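Local coordinates for protein chitinase (Chromobacterium violaceum, PDB 4TXG) that probably binds chitin and hydrolyses its glycosidic bonds as a family 18 glycoside hydrolase, at residues R405-G417 and A562-F576. Residues are numbered along the deposited sequence; the frame is centred on the assembly and turned at random.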
loop_
_atom_site.group_PDB
_atom_site.type_symbol
_atom_site.label_atom_id
_atom_site.label_comp_id
_atom_site.label_asym_id
_atom_site.label_seq_id
_atom_site.Cartn_x
_atom_site.Cartn_y
_atom_site.Cartn_z
ATOM N N ARG A 405 13.327 -3.045 -18.682
ATOM C CA ARG A 405 14.522 -2.354 -19.135
ATOM C C ARG A 405 14.585 -0.868 -18.779
ATOM O O ARG A 405 15.594 -0.220 -19.046
ATOM C CB ARG A 405 14.638 -2.489 -20.652
ATOM C CG ARG A 405 13.602 -1.646 -21.412
ATOM C CD ARG A 405 13.619 -2.004 -22.897
ATOM N NE ARG A 405 12.656 -1.219 -23.671
ATOM C CZ ARG A 405 11.379 -1.558 -23.823
ATOM N NH1 ARG A 405 10.898 -2.649 -23.241
ATOM N NH2 ARG A 405 10.573 -0.797 -24.550
ATOM N N PHE A 406 13.519 -0.322 -18.203
ATOM C CA PHE A 406 13.452 1.121 -17.997
ATOM C C PHE A 406 14.153 1.525 -16.705
ATOM O O PHE A 406 13.647 1.296 -15.610
ATOM C CB PHE A 406 11.996 1.590 -18.003
ATOM C CG PHE A 406 11.284 1.300 -19.291
ATOM C CD1 PHE A 406 11.586 2.016 -20.440
ATOM C CD2 PHE A 406 10.324 0.304 -19.359
ATOM C CE1 PHE A 406 10.932 1.743 -21.634
ATOM C CE2 PHE A 406 9.668 0.032 -20.552
ATOM C CZ PHE A 406 9.981 0.750 -21.682
ATOM N N VAL A 407 15.334 2.115 -16.853
ATOM C CA VAL A 407 16.174 2.453 -15.714
ATOM C C VAL A 407 15.712 3.747 -15.055
ATOM O O VAL A 407 15.651 4.788 -15.701
ATOM C CB VAL A 407 17.640 2.598 -16.140
ATOM C CG1 VAL A 407 18.507 2.916 -14.931
ATOM C CG2 VAL A 407 18.122 1.322 -16.851
ATOM N N GLY A 408 15.414 3.695 -13.760
ATOM C CA GLY A 408 14.905 4.874 -13.092
ATOM C C GLY A 408 14.654 4.646 -11.617
ATOM O O GLY A 408 14.901 3.548 -11.112
ATOM N N PRO A 409 14.154 5.680 -10.921
ATOM C CA PRO A 409 13.972 5.599 -9.468
ATOM C C PRO A 409 12.970 4.530 -9.068
ATOM O O PRO A 409 11.960 4.304 -9.748
ATOM C CB PRO A 409 13.442 6.987 -9.082
ATOM C CG PRO A 409 13.612 7.849 -10.295
ATOM C CD PRO A 409 13.609 6.929 -11.476
ATOM N N ASN A 410 13.260 3.902 -7.941
ATOM C CA ASN A 410 12.397 2.890 -7.361
ATOM C C ASN A 410 11.107 3.494 -6.781
ATOM O O ASN A 410 10.051 2.860 -6.774
ATOM C CB ASN A 410 13.182 2.140 -6.281
ATOM C CG ASN A 410 12.397 1.004 -5.690
ATOM O OD1 ASN A 410 11.917 1.083 -4.568
ATOM N ND2 ASN A 410 12.232 -0.052 -6.460
ATOM N N ALA A 411 11.190 4.746 -6.336
ATOM C CA ALA A 411 10.110 5.339 -5.556
ATOM C C ALA A 411 10.036 6.855 -5.740
ATOM O O ALA A 411 10.030 7.596 -4.764
ATOM C CB ALA A 411 10.300 4.999 -4.083
ATOM N N ALA A 412 10.001 7.316 -6.988
ATOM C CA ALA A 412 9.912 8.757 -7.234
ATOM C C ALA A 412 8.751 9.396 -6.468
ATOM O O ALA A 412 7.651 8.853 -6.437
ATOM C CB ALA A 412 9.759 9.030 -8.735
ATOM N N LEU A 413 8.992 10.550 -5.850
ATOM C CA LEU A 413 7.897 11.290 -5.214
ATOM C C LEU A 413 6.959 11.898 -6.260
ATOM O O LEU A 413 5.736 11.841 -6.121
ATOM C CB LEU A 413 8.444 12.403 -4.319
ATOM C CG LEU A 413 7.410 13.305 -3.643
ATOM C CD1 LEU A 413 6.457 12.488 -2.781
ATOM C CD2 LEU A 413 8.102 14.376 -2.808
ATOM N N TYR A 414 7.554 12.498 -7.288
ATOM C CA TYR A 414 6.822 13.219 -8.330
ATOM C C TYR A 414 7.114 12.713 -9.736
ATOM O O TYR A 414 8.130 12.074 -9.979
ATOM C CB TYR A 414 7.198 14.702 -8.325
ATOM C CG TYR A 414 6.826 15.517 -7.113
ATOM C CD1 TYR A 414 5.578 15.399 -6.512
ATOM C CD2 TYR A 414 7.713 16.470 -6.615
ATOM C CE1 TYR A 414 5.236 16.182 -5.425
ATOM C CE2 TYR A 414 7.386 17.253 -5.529
ATOM C CZ TYR A 414 6.144 17.110 -4.943
ATOM O OH TYR A 414 5.822 17.902 -3.869
ATOM N N ASP A 415 6.234 13.065 -10.664
ATOM C CA ASP A 415 6.519 12.967 -12.091
ATOM C C ASP A 415 7.448 14.124 -12.510
ATOM O O ASP A 415 7.320 15.230 -11.976
ATOM C CB ASP A 415 5.216 13.021 -12.880
ATOM C CG ASP A 415 5.427 12.781 -14.361
ATOM O OD1 ASP A 415 5.571 11.603 -14.751
ATOM O OD2 ASP A 415 5.466 13.769 -15.118
ATOM N N ASP A 416 8.374 13.870 -13.442
ATOM C CA ASP A 416 9.254 14.927 -13.978
ATOM C C ASP A 416 9.046 15.110 -15.481
ATOM O O ASP A 416 9.797 15.835 -16.143
ATOM C CB ASP A 416 10.744 14.629 -13.669
ATOM C CG ASP A 416 11.324 13.452 -14.483
ATOM O OD1 ASP A 416 10.565 12.696 -15.127
ATOM O OD2 ASP A 416 12.569 13.273 -14.457
ATOM N N GLY A 417 8.019 14.460 -16.017
ATOM C CA GLY A 417 7.689 14.594 -17.424
ATOM C C GLY A 417 8.574 13.747 -18.322
ATOM O O GLY A 417 8.432 13.774 -19.549
ATOM N N ALA A 562 13.524 17.072 -8.557
ATOM C CA ALA A 562 12.214 17.007 -9.202
ATOM C C ALA A 562 11.552 15.667 -8.910
ATOM O O ALA A 562 10.329 15.560 -8.840
ATOM C CB ALA A 562 12.350 17.236 -10.714
ATOM N N LEU A 563 12.376 14.640 -8.722
ATOM C CA LEU A 563 11.888 13.292 -8.456
ATOM C C LEU A 563 11.961 12.915 -6.976
ATOM O O LEU A 563 11.383 11.918 -6.562
ATOM C CB LEU A 563 12.701 12.275 -9.266
ATOM C CG LEU A 563 12.624 12.389 -10.790
ATOM C CD1 LEU A 563 13.735 11.585 -11.472
ATOM C CD2 LEU A 563 11.248 11.928 -11.246
ATOM N N ALA A 564 12.679 13.724 -6.198
ATOM C CA ALA A 564 13.103 13.376 -4.837
ATOM C C ALA A 564 13.766 11.998 -4.817
ATOM O O ALA A 564 13.421 11.137 -4.007
ATOM C CB ALA A 564 11.926 13.431 -3.854
ATOM N N ALA A 565 14.730 11.809 -5.708
ATOM C CA ALA A 565 15.340 10.496 -5.911
ATOM C C ALA A 565 16.867 10.554 -5.930
ATOM O O ALA A 565 17.456 11.264 -6.739
ATOM C CB ALA A 565 14.831 9.888 -7.200
ATOM N N PRO A 566 17.512 9.814 -5.017
ATOM C CA PRO A 566 18.956 9.605 -5.092
ATOM C C PRO A 566 19.274 8.305 -5.820
ATOM O O PRO A 566 18.449 7.390 -5.854
ATOM C CB PRO A 566 19.378 9.524 -3.619
ATOM C CG PRO A 566 18.154 8.942 -2.910
ATOM C CD PRO A 566 16.930 9.232 -3.793
ATOM N N TRP A 567 20.469 8.226 -6.388
ATOM C CA TRP A 567 20.955 6.974 -6.925
ATOM C C TRP A 567 22.462 6.961 -6.990
ATOM O O TRP A 567 23.125 7.988 -6.815
ATOM C CB TRP A 567 20.380 6.696 -8.314
ATOM C CG TRP A 567 20.840 7.584 -9.452
ATOM C CD1 TRP A 567 21.823 7.315 -10.368
ATOM C CD2 TRP A 567 20.279 8.848 -9.834
ATOM N NE1 TRP A 567 21.914 8.340 -11.284
ATOM C CE2 TRP A 567 20.962 9.291 -10.984
ATOM C CE3 TRP A 567 19.257 9.654 -9.309
ATOM C CZ2 TRP A 567 20.678 10.502 -11.613
ATOM C CZ3 TRP A 567 18.968 10.860 -9.935
ATOM C CH2 TRP A 567 19.673 11.271 -11.075
ATOM N N LEU A 568 22.987 5.770 -7.226
ATOM C CA LEU A 568 24.405 5.605 -7.480
ATOM C C LEU A 568 24.600 5.285 -8.946
ATOM O O LEU A 568 23.917 4.419 -9.488
ATOM C CB LEU A 568 24.979 4.485 -6.618
ATOM C CG LEU A 568 24.870 4.685 -5.114
ATOM C CD1 LEU A 568 25.390 3.445 -4.412
ATOM C CD2 LEU A 568 25.658 5.927 -4.706
ATOM N N TRP A 569 25.533 5.983 -9.576
ATOM C CA TRP A 569 25.906 5.685 -10.948
ATOM C C TRP A 569 27.372 5.307 -10.985
ATOM O O TRP A 569 28.237 6.090 -10.589
ATOM C CB TRP A 569 25.619 6.884 -11.859
ATOM C CG TRP A 569 26.108 6.742 -13.266
ATOM C CD1 TRP A 569 27.073 7.501 -13.886
ATOM C CD2 TRP A 569 25.660 5.792 -14.241
ATOM N NE1 TRP A 569 27.241 7.081 -15.189
ATOM C CE2 TRP A 569 26.380 6.030 -15.433
ATOM C CE3 TRP A 569 24.707 4.761 -14.228
ATOM C CZ2 TRP A 569 26.197 5.275 -16.594
ATOM C CZ3 TRP A 569 24.521 4.010 -15.382
ATOM C CH2 TRP A 569 25.258 4.274 -16.550
ATOM N N ASN A 570 27.639 4.088 -11.441
ATOM C CA ASN A 570 29.000 3.619 -11.648
ATOM C C ASN A 570 29.286 3.607 -13.144
ATOM O O ASN A 570 28.900 2.678 -13.848
ATOM C CB ASN A 570 29.189 2.229 -11.031
ATOM C CG ASN A 570 30.638 1.782 -11.017
ATOM O OD1 ASN A 570 31.368 1.951 -11.994
ATOM N ND2 ASN A 570 31.063 1.198 -9.899
ATOM N N ALA A 571 29.947 4.655 -13.626
ATOM C CA ALA A 571 30.171 4.829 -15.060
ATOM C C ALA A 571 31.030 3.720 -15.646
ATOM O O ALA A 571 30.853 3.332 -16.803
ATOM C CB ALA A 571 30.812 6.182 -15.329
ATOM N N GLY A 572 31.968 3.218 -14.851
ATOM C CA GLY A 572 32.845 2.151 -15.298
ATOM C C GLY A 572 32.096 0.859 -15.580
ATOM O O GLY A 572 32.390 0.169 -16.554
ATOM N N LYS A 573 31.124 0.534 -14.731
ATOM C CA LYS A 573 30.340 -0.692 -14.887
ATOM C C LYS A 573 29.018 -0.445 -15.610
ATOM O O LYS A 573 28.296 -1.392 -15.946
ATOM C CB LYS A 573 30.046 -1.322 -13.523
ATOM C CG LYS A 573 31.265 -1.615 -12.668
ATOM C CD LYS A 573 30.849 -2.167 -11.306
ATOM C CE LYS A 573 30.347 -3.603 -11.407
ATOM N NZ LYS A 573 30.027 -4.169 -10.054
ATOM N N LYS A 574 28.712 0.830 -15.839
ATOM C CA LYS A 574 27.401 1.259 -16.314
ATOM C C LYS A 574 26.305 0.698 -15.409
ATOM O O LYS A 574 25.300 0.167 -15.882
ATOM C CB LYS A 574 27.184 0.841 -17.771
ATOM C CG LYS A 574 28.163 1.495 -18.762
ATOM C CD LYS A 574 27.874 2.987 -18.908
ATOM C CE LYS A 574 28.667 3.616 -20.045
ATOM N NZ LYS A 574 30.093 3.774 -19.661
ATOM N N VAL A 575 26.515 0.822 -14.099
ATOM C CA VAL A 575 25.564 0.326 -13.101
ATOM C C VAL A 575 24.806 1.486 -12.449
ATOM O O VAL A 575 25.403 2.459 -11.999
ATOM C CB VAL A 575 26.270 -0.514 -12.003
ATOM C CG1 VAL A 575 25.354 -0.697 -10.763
ATOM C CG2 VAL A 575 26.697 -1.860 -12.557
ATOM N N PHE A 576 23.480 1.370 -12.442
ATOM C CA PHE A 576 22.568 2.328 -11.817
ATOM C C PHE A 576 21.896 1.635 -10.642
ATOM O O PHE A 576 21.208 0.632 -10.839
ATOM C CB PHE A 576 21.520 2.801 -12.845
ATOM C CG PHE A 576 20.481 3.768 -12.308
ATOM C CD1 PHE A 576 19.409 3.328 -11.536
ATOM C CD2 PHE A 576 20.534 5.112 -12.656
ATOM C CE1 PHE A 576 18.443 4.224 -11.078
ATOM C CE2 PHE A 576 19.559 6.004 -12.210
ATOM C CZ PHE A 576 18.528 5.562 -11.419
HETATM O O HOH W 1 8.668 17.030 -10.446
#
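Leu563 is the main bump of this contact, pushed into a hollow that the 405-417 loop forms by curling round it. Chi1 of -63° puts the leucine's CG beside its backbone N, and chi2 of 165° turns CD1 toward Pro409 and CD2 toward Ala412 and Tyr414 O. CD1 meets Pro409 CG at 3.9 Å, the two side chains crossing at about a right angle. CD2 lies 3.4 Å from Tyr414 O. Asp416 lays its carboxylate against the methyls, OD2 3.6 Å from Leu563 CD1, while OD1 accepts a hydrogen bond from Lys418 N. A forked side chain suits such a many-sided hollow, and rigid Pro409 and small Ala412 suit its walls. Flanking it, Pro409 CB rests on Ala565 CB, and Leu413 CB on Ala564 CB at 3.7 Å; the short alanines let the loop come close.

Further along, Val407 CG1 sits over one face of the Phe576 ring, 3.7 Å from its centroid, a CH-pi contact. The valine's chi1 of -179° sets this methyl anti to the backbone N and over the ring.

Polar links accompany the packing at the Leu563 end. Leu413 N donates to Leu563 O at 2.8 Å, and a water donates to both Asp415 O and Ala562 O, the latter also lying at the edge of the Tyr414 ring.

The contact joins the loop following strand 391-395 of the TIM barrel to the antiparallel sheet containing 565-570 and 575-578. Burial of apolar surface probably supplies most of the hold, while the direct backbone bond and the water bridge fix the loop's position and give polar backbone groups their partners.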